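Local coordinates for protein pyruvate kinase (Toxoplasma gondii, PDB 3GG8) that probably catalyses the last step of glycolysis, transferring the phosphoryl group of phosphoenolpyruvate to ADP to give pyruvate and ATP, at residues K56-D59 with A60-V64; P356-T359 with V360-M363; Q82-Q85 with E86-Q90; C367-A370 with E371-V374. One frame throughout, in Å; residues are numbered along the deposited sequence.

All four contacts are local ones, each within a single run of chain, and they come in the order 1, 3, 2, 4. Contact 1 ends helix 51-60 and leads into strand 62-68, and contact 3 lies in the C-terminal part of helix 74-90, which follows that strand. Contact 2 begins helix 356-371 and contact 4 covers its end and the loop after it, their centres about 17 Å apart. Contacts 1 and 2, with centres about 9 Å apart, touch through A60 and V360: the helix after the last barrel strand packs beside the one after the first, where the ring of helices round the closed eight-stranded barrel meets itself. I58 of contact 1 just reaches A87 of contact 3. Contact 4 alone meets another subunit.

Contact 1. Residues K56-D59 with A60-V64; sequences KMID and AGMNV
M57 O gathers the chain as helix 51-60 ends: M62 N bonds to it at 2.9 Å, nearly straight at 164° and tilted from the carbonyl plane, while A60 N and G61 N add weak bonds. G61 N makes a sounder bond to I58 O, coming from above that carbonyl's plane at 3.1 Å. A water donates to both I58 O and M62 O, 2.6 Å from each, and so links the last helical turn to M62. G61 has phi 131°, a value at which a side chain would press on the preceding carbonyl oxygen.

Beyond this turn M62 folds back over the helix. With its CG anti to the backbone N (chi1 171°) and a bend at chi3, its methyl CE lies 3.9 Å from M57 CB and 4.0 Å from I58 CG1, resting between the two side chains. M57, also bent at chi3, returns the contact by bringing its own CE to 3.9 Å from M62 SD. Both methionines also lean on C42 of strand 39-43. On the exposed side D59 reaches away to a salt bridge with R91. A60, by contrast, is buried against V360 and E361 of helix 356-371. The positive-phi glycine with its paired bonds into the last turn is a Schellman motif, turning helix into strand within the first beta-alpha-beta unit of the pyruvate kinase barrel.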
# COMPACT_ATOMS: atom_id res chain seq x y z
N LYS C 56 -23.14 -33.19 -26.31
CA LYS C 56 -23.65 -31.80 -26.35
C LYS C 56 -23.35 -31.05 -25.06
O LYS C 56 -23.16 -29.84 -25.07
CB LYS C 56 -25.14 -31.79 -26.62
CG LYS C 56 -25.51 -32.12 -28.06
CD LYS C 56 -27.01 -32.13 -28.27
CE LYS C 56 -27.33 -32.62 -29.67
NZ LYS C 56 -28.78 -32.52 -29.96
N MET C 57 -23.30 -31.77 -23.95
CA MET C 57 -22.98 -31.18 -22.66
C MET C 57 -21.50 -30.88 -22.52
O MET C 57 -21.14 -29.88 -21.92
CB MET C 57 -23.47 -32.07 -21.53
CG MET C 57 -24.96 -31.92 -21.34
SD MET C 57 -25.66 -33.19 -20.32
CE MET C 57 -25.06 -32.76 -18.70
N ILE C 58 -20.64 -31.73 -23.08
CA ILE C 58 -19.23 -31.43 -23.14
C ILE C 58 -19.01 -30.11 -23.89
O ILE C 58 -18.31 -29.22 -23.39
CB ILE C 58 -18.40 -32.53 -23.83
CG1 ILE C 58 -18.42 -33.82 -23.00
CG2 ILE C 58 -16.96 -32.04 -24.09
CD1 ILE C 58 -17.87 -35.02 -23.74
N ASP C 59 -19.61 -29.98 -25.08
CA ASP C 59 -19.44 -28.76 -25.91
C ASP C 59 -19.94 -27.54 -25.16
O ASP C 59 -19.42 -26.46 -25.32
CB ASP C 59 -20.16 -28.87 -27.27
CG ASP C 59 -19.63 -29.98 -28.14
OD1 ASP C 59 -18.47 -30.42 -27.93
OD2 ASP C 59 -20.36 -30.41 -29.07
N ALA C 60 -20.95 -27.75 -24.31
CA ALA C 60 -21.60 -26.67 -23.58
C ALA C 60 -20.79 -26.15 -22.39
O ALA C 60 -21.03 -25.04 -21.91
CB ALA C 60 -22.98 -27.10 -23.15
N GLY C 61 -19.86 -26.97 -21.89
CA GLY C 61 -19.05 -26.61 -20.73
C GLY C 61 -18.91 -27.63 -19.60
O GLY C 61 -18.29 -27.33 -18.58
N MET C 62 -19.46 -28.82 -19.75
CA MET C 62 -19.32 -29.85 -18.70
C MET C 62 -17.86 -30.28 -18.54
O MET C 62 -17.22 -30.65 -19.52
CB MET C 62 -20.20 -31.08 -19.01
CG MET C 62 -19.95 -32.28 -18.08
SD MET C 62 -21.25 -33.52 -18.24
CE MET C 62 -20.79 -34.35 -19.78
N ASN C 63 -17.34 -30.22 -17.30
CA ASN C 63 -15.98 -30.67 -16.99
C ASN C 63 -15.96 -31.86 -16.05
O ASN C 63 -14.99 -32.63 -16.02
CB ASN C 63 -15.17 -29.53 -16.37
CG ASN C 63 -15.26 -28.24 -17.16
OD1 ASN C 63 -15.75 -27.24 -16.64
ND2 ASN C 63 -14.77 -28.25 -18.41
N VAL C 64 -17.01 -32.00 -15.25
CA VAL C 64 -17.07 -33.06 -14.24
C VAL C 64 -18.44 -33.72 -14.27
O VAL C 64 -19.46 -33.03 -14.37
CB VAL C 64 -16.80 -32.51 -12.80
CG1 VAL C 64 -16.83 -33.65 -11.75
CG2 VAL C 64 -15.45 -31.71 -12.73
O HOH W 1 -16.44 -29.21 -21.60

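Contact 2. Residues P356-T359 with V360-M363; sequences PVIT and VETM
I358 O is held twice by T362, whose backbone N and hydroxyl OG1 approach from opposite faces of the carbonyl plane. The hydroxyl bond is the shorter, with OG1 donating to I358 O at 2.6 Å; T362 N lies 3.0 Å from I358 O. The threonine can do this because OG1 sits beside its own backbone N (chi1 -58°), which turns the hydroxyl back along the helix to the carbonyl four residues earlier. Its donor role there fixes the rotation of the side chain, and CG2 of I358 passes OG1 obliquely at 4.0 Å.

The remaining backbone bonds are those of a regular alpha-helix. E361 N to V357 O is the straightest, 2.9 Å with an angle of 166° at the hydrogen and in the carbonyl plane. The same carbonyl oxygen is brushed by the aliphatic part of E361, whose CG stands 3.1 Å from V357 O before the chain runs on, extended, to a carboxylate that forms a long, weak ion pair with R365. V360 likewise sets CG2, beside its backbone N, 3.3 Å from P356 O, whereas CG1, anti to that N (chi1 179°), packs toward A60 of helix 51-60. T359 uses its hydroxyl in the same backward manner as T362, bonding to F355 O.

The start of helix 356-371 packs against helix 51-60 through V357, V360 and E361, against strand 343-346 through T359, V360 and M363, and against strand 39-43 through V360 and M363.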
# COMPACT_ATOMS: atom_id res chain seq x y z
N PRO C 356 -31.31 -30.24 -20.16
CA PRO C 356 -29.97 -30.43 -19.61
C PRO C 356 -28.87 -29.62 -20.31
O PRO C 356 -28.06 -29.00 -19.61
CB PRO C 356 -29.71 -31.94 -19.74
CG PRO C 356 -30.75 -32.46 -20.68
CD PRO C 356 -31.92 -31.51 -20.59
N VAL C 357 -28.82 -29.62 -21.65
CA VAL C 357 -27.70 -28.95 -22.33
C VAL C 357 -27.87 -27.44 -22.32
O VAL C 357 -26.89 -26.72 -22.11
CB VAL C 357 -27.33 -29.54 -23.75
CG1 VAL C 357 -28.05 -30.84 -24.05
CG2 VAL C 357 -27.54 -28.53 -24.85
N ILE C 358 -29.11 -26.97 -22.52
CA ILE C 358 -29.45 -25.56 -22.36
C ILE C 358 -29.10 -25.04 -20.96
O ILE C 358 -28.65 -23.90 -20.81
CB ILE C 358 -30.93 -25.26 -22.75
CG1 ILE C 358 -31.10 -25.40 -24.27
CG2 ILE C 358 -31.35 -23.86 -22.31
CD1 ILE C 358 -32.45 -24.95 -24.83
N THR C 359 -29.28 -25.87 -19.93
CA THR C 359 -28.91 -25.48 -18.58
C THR C 359 -27.39 -25.32 -18.46
O THR C 359 -26.91 -24.38 -17.82
CB THR C 359 -29.48 -26.45 -17.51
OG1 THR C 359 -30.89 -26.63 -17.72
CG2 THR C 359 -29.27 -25.88 -16.10
N VAL C 360 -26.62 -26.21 -19.10
CA VAL C 360 -25.16 -26.12 -19.05
C VAL C 360 -24.65 -24.88 -19.79
O VAL C 360 -23.73 -24.21 -19.31
CB VAL C 360 -24.45 -27.38 -19.62
CG1 VAL C 360 -22.94 -27.21 -19.57
CG2 VAL C 360 -24.83 -28.61 -18.86
N GLU C 361 -25.22 -24.59 -20.95
CA GLU C 361 -24.87 -23.37 -21.69
C GLU C 361 -25.18 -22.12 -20.88
O GLU C 361 -24.42 -21.15 -20.91
CB GLU C 361 -25.63 -23.29 -23.02
CG GLU C 361 -25.61 -24.55 -23.88
CD GLU C 361 -26.21 -24.33 -25.26
OE1 GLU C 361 -25.57 -24.77 -26.25
OE2 GLU C 361 -27.29 -23.71 -25.36
N THR C 362 -26.31 -22.13 -20.19
CA THR C 362 -26.78 -20.99 -19.41
C THR C 362 -25.83 -20.70 -18.24
O THR C 362 -25.47 -19.54 -18.00
CB THR C 362 -28.24 -21.20 -18.94
OG1 THR C 362 -29.07 -21.40 -20.09
CG2 THR C 362 -28.76 -20.02 -18.14
N MET C 363 -25.42 -21.74 -17.55
CA MET C 363 -24.48 -21.56 -16.46
C MET C 363 -23.11 -21.09 -16.94
O MET C 363 -22.45 -20.35 -16.22
CB MET C 363 -24.33 -22.82 -15.60
CG MET C 363 -23.85 -22.47 -14.18
SD MET C 363 -24.33 -23.67 -12.95
CE MET C 363 -23.30 -25.02 -13.51

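Contact 3. Residues Q82-Q85 with E86-Q90; sequences QNIQ and EAMKQ
I84 and M88, one turn apart, make the side-chain contact: CG2 of I84 stands 4.2 Å from M88 SD, the two chains running askew to each other. M88 comes back over the preceding turn with its CG 3.5 Å from I84 O; its chi1 of -72° and an extended chi2 bring the sulfur to the isoleucine, and the bend at chi3 only sets the direction of the methyl CE. The same oxygen accepts M88 N at 3.0 Å and 161°, almost in line with the C=O bond, and beside this bond A87 N is held to N83 O at 3.0 Å.

On another face of the helix the longer side chains lie over backbone oxygens. E86 places CG 3.4 Å from Q82 O, and K89 lays CG 3.5 Å from Q85 O, covering with aliphatic carbon the carbonyl that K89 N meets by a weak bond. These two chains then converge. The glutamate folds at chi2 (-54°) and the lysine bends only at its far end, bringing K89 NZ within 3.2 Å of E86 OE1 in a salt bridge, with NZ coming from above the carboxylate plane. Such an i to i+3 ion pair on an exposed surface would be expected to add modestly to the helix's stability.

Further out, A87 and N83 both touch L54 of helix 51-60. I84 packs on M44 and M88 on L96. The arrangement is the C-terminal part of an outer helix, 74-90, in the beta-alpha-beta unit that joins strands 62-68 and 97-101 of the barrel.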
# COMPACT_ATOMS: atom_id res chain seq x y z
N GLN C 82 -20.09 -46.10 -18.73
CA GLN C 82 -19.85 -46.60 -20.09
C GLN C 82 -20.22 -45.54 -21.13
O GLN C 82 -19.55 -45.39 -22.16
CB GLN C 82 -20.65 -47.90 -20.31
CG GLN C 82 -20.00 -49.15 -19.67
CD GLN C 82 -20.97 -50.31 -19.38
OE1 GLN C 82 -21.96 -50.53 -20.09
NE2 GLN C 82 -20.66 -51.08 -18.34
N ASN C 83 -21.31 -44.82 -20.86
CA ASN C 83 -21.79 -43.74 -21.71
C ASN C 83 -20.88 -42.50 -21.67
O ASN C 83 -20.72 -41.83 -22.69
CB ASN C 83 -23.22 -43.35 -21.32
CG ASN C 83 -24.25 -44.42 -21.65
OD1 ASN C 83 -24.11 -45.20 -22.59
ND2 ASN C 83 -25.32 -44.45 -20.86
N ILE C 84 -20.34 -42.17 -20.50
CA ILE C 84 -19.35 -41.11 -20.37
C ILE C 84 -18.16 -41.47 -21.26
O ILE C 84 -17.68 -40.65 -22.03
CB ILE C 84 -18.82 -40.95 -18.90
CG1 ILE C 84 -19.95 -40.80 -17.87
CG2 ILE C 84 -17.75 -39.83 -18.77
CD1 ILE C 84 -20.70 -39.56 -17.93
N GLN C 85 -17.70 -42.71 -21.15
CA GLN C 85 -16.53 -43.17 -21.89
C GLN C 85 -16.75 -43.11 -23.41
O GLN C 85 -15.82 -42.83 -24.16
CB GLN C 85 -16.12 -44.58 -21.45
CG GLN C 85 -15.56 -44.63 -20.02
CD GLN C 85 -15.38 -46.05 -19.49
OE1 GLN C 85 -15.93 -47.02 -20.02
NE2 GLN C 85 -14.59 -46.16 -18.41
N GLU C 86 -17.99 -43.35 -23.84
CA GLU C 86 -18.34 -43.25 -25.25
C GLU C 86 -18.40 -41.81 -25.72
O GLU C 86 -17.89 -41.49 -26.80
CB GLU C 86 -19.67 -43.97 -25.54
CG GLU C 86 -19.56 -45.49 -25.58
CD GLU C 86 -18.49 -45.99 -26.54
OE1 GLU C 86 -17.71 -46.89 -26.15
OE2 GLU C 86 -18.40 -45.47 -27.68
N ALA C 87 -19.01 -40.93 -24.93
CA ALA C 87 -19.02 -39.50 -25.22
C ALA C 87 -17.59 -38.96 -25.41
O ALA C 87 -17.32 -38.20 -26.34
CB ALA C 87 -19.73 -38.73 -24.11
N MET C 88 -16.68 -39.37 -24.53
CA MET C 88 -15.29 -38.95 -24.59
C MET C 88 -14.56 -39.51 -25.81
O MET C 88 -13.53 -38.97 -26.20
CB MET C 88 -14.55 -39.36 -23.31
CG MET C 88 -14.93 -38.52 -22.07
SD MET C 88 -14.07 -39.07 -20.57
CE MET C 88 -12.36 -38.91 -21.06
N LYS C 89 -15.09 -40.57 -26.41
CA LYS C 89 -14.50 -41.11 -27.64
C LYS C 89 -14.80 -40.18 -28.81
O LYS C 89 -14.01 -40.07 -29.75
CB LYS C 89 -14.98 -42.53 -27.90
CG LYS C 89 -14.17 -43.55 -27.13
CD LYS C 89 -14.85 -44.89 -27.06
CE LYS C 89 -13.89 -45.92 -26.49
NZ LYS C 89 -14.58 -46.91 -25.61
N GLN C 90 -15.94 -39.50 -28.72
CA GLN C 90 -16.37 -38.52 -29.73
C GLN C 90 -15.68 -37.18 -29.53
O GLN C 90 -15.62 -36.37 -30.45
CB GLN C 90 -17.89 -38.35 -29.68
CG GLN C 90 -18.66 -39.64 -29.92
CD GLN C 90 -20.07 -39.38 -30.40
OE1 GLN C 90 -20.38 -38.33 -30.96
NE2 GLN C 90 -20.95 -40.36 -30.18

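Contact 4. Residues C367-A370 with E371-V374; sequences CYEA and ETCV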
# COMPACT_ATOMS: atom_id res chain seq x y z
N CYS C 367 -21.49 -17.69 -15.71
CA CYS C 367 -20.10 -17.70 -15.24
C CYS C 367 -19.31 -16.63 -15.97
O CYS C 367 -18.65 -15.81 -15.34
CB CYS C 367 -19.46 -19.06 -15.44
SG CYS C 367 -19.97 -20.27 -14.19
N TYR C 368 -19.41 -16.63 -17.30
CA TYR C 368 -18.69 -15.66 -18.09
C TYR C 368 -18.99 -14.24 -17.64
O TYR C 368 -18.05 -13.46 -17.48
CB TYR C 368 -18.95 -15.82 -19.60
CG TYR C 368 -18.15 -14.83 -20.42
CD1 TYR C 368 -18.69 -13.58 -20.75
CD2 TYR C 368 -16.85 -15.12 -20.84
CE1 TYR C 368 -17.96 -12.64 -21.50
CE2 TYR C 368 -16.11 -14.19 -21.60
CZ TYR C 368 -16.68 -12.96 -21.92
OH TYR C 368 -15.97 -12.04 -22.66
N GLU C 369 -20.26 -13.91 -17.44
CA GLU C 369 -20.66 -12.53 -17.09
C GLU C 369 -20.18 -12.11 -15.71
O GLU C 369 -19.86 -10.95 -15.49
CB GLU C 369 -22.17 -12.36 -17.13
CG GLU C 369 -22.79 -12.64 -18.46
CD GLU C 369 -22.62 -11.51 -19.46
OE1 GLU C 369 -21.95 -10.49 -19.17
OE2 GLU C 369 -23.17 -11.64 -20.56
N ALA C 370 -20.16 -13.06 -14.77
CA ALA C 370 -19.69 -12.81 -13.41
C ALA C 370 -18.20 -12.54 -13.44
O ALA C 370 -17.71 -11.66 -12.76
CB ALA C 370 -19.99 -14.00 -12.49
N GLU C 371 -17.49 -13.32 -14.25
CA GLU C 371 -16.05 -13.18 -14.41
C GLU C 371 -15.68 -11.83 -15.04
O GLU C 371 -14.57 -11.34 -14.86
CB GLU C 371 -15.50 -14.36 -15.19
CG GLU C 371 -15.41 -15.63 -14.34
CD GLU C 371 -15.35 -16.90 -15.15
OE1 GLU C 371 -15.65 -17.98 -14.60
OE2 GLU C 371 -14.99 -16.81 -16.34
N THR C 372 -16.63 -11.24 -15.77
CA THR C 372 -16.57 -9.82 -16.20
C THR C 372 -16.34 -8.87 -15.02
O THR C 372 -15.64 -7.87 -15.14
CB THR C 372 -17.88 -9.45 -16.95
OG1 THR C 372 -17.68 -9.62 -18.36
CG2 THR C 372 -18.37 -8.05 -16.66
N CYS C 373 -16.94 -9.19 -13.87
CA CYS C 373 -16.86 -8.35 -12.67
C CYS C 373 -15.55 -8.47 -11.89
O CYS C 373 -15.25 -7.61 -11.06
CB CYS C 373 -17.99 -8.71 -11.71
SG CYS C 373 -19.47 -7.83 -11.99
N VAL C 374 -14.80 -9.54 -12.13
CA VAL C 374 -13.62 -9.84 -11.31
C VAL C 374 -12.48 -8.84 -11.50
O VAL C 374 -12.05 -8.55 -12.63
CB VAL C 374 -13.14 -11.32 -11.50
CG1 VAL C 374 -11.87 -11.58 -10.73
CG2 VAL C 374 -14.23 -12.30 -11.07
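C367 O receives E371 N at 3.0 Å, almost along the C=O axis, near the C-terminal end of helix 356-371, which follows the final strand of the barrel. E371, extended beyond CG, lays its carbons over the same oxygen, with CG 3.4 Å from C367 O, before its carboxylate bonds to T38 OG1 and R37 N. That buried acid therefore ties the helix end to the chain leading into the first barrel strand. Y368 O takes T372 N at 3.1 Å, and the tyrosine ring, thrown out by a chi1 of -178°, packs on helix 30-33, with T372 OG1 lying obliquely to it at 4.4 Å from CE1. E369 diverges from the tyrosine, to a salt bridge with K290 of the second subunit, whose L293 also covers T372 and C373. A370 packs on helix 327-339 and on F292 of the second subunit. Its carbonyl marks the change of backbone pattern, for C373 N, only three residues on, bonds to A370 O at 2.8 Å from above the carbonyl plane, and C373 CB stands 3.1 Å from that same A370 O.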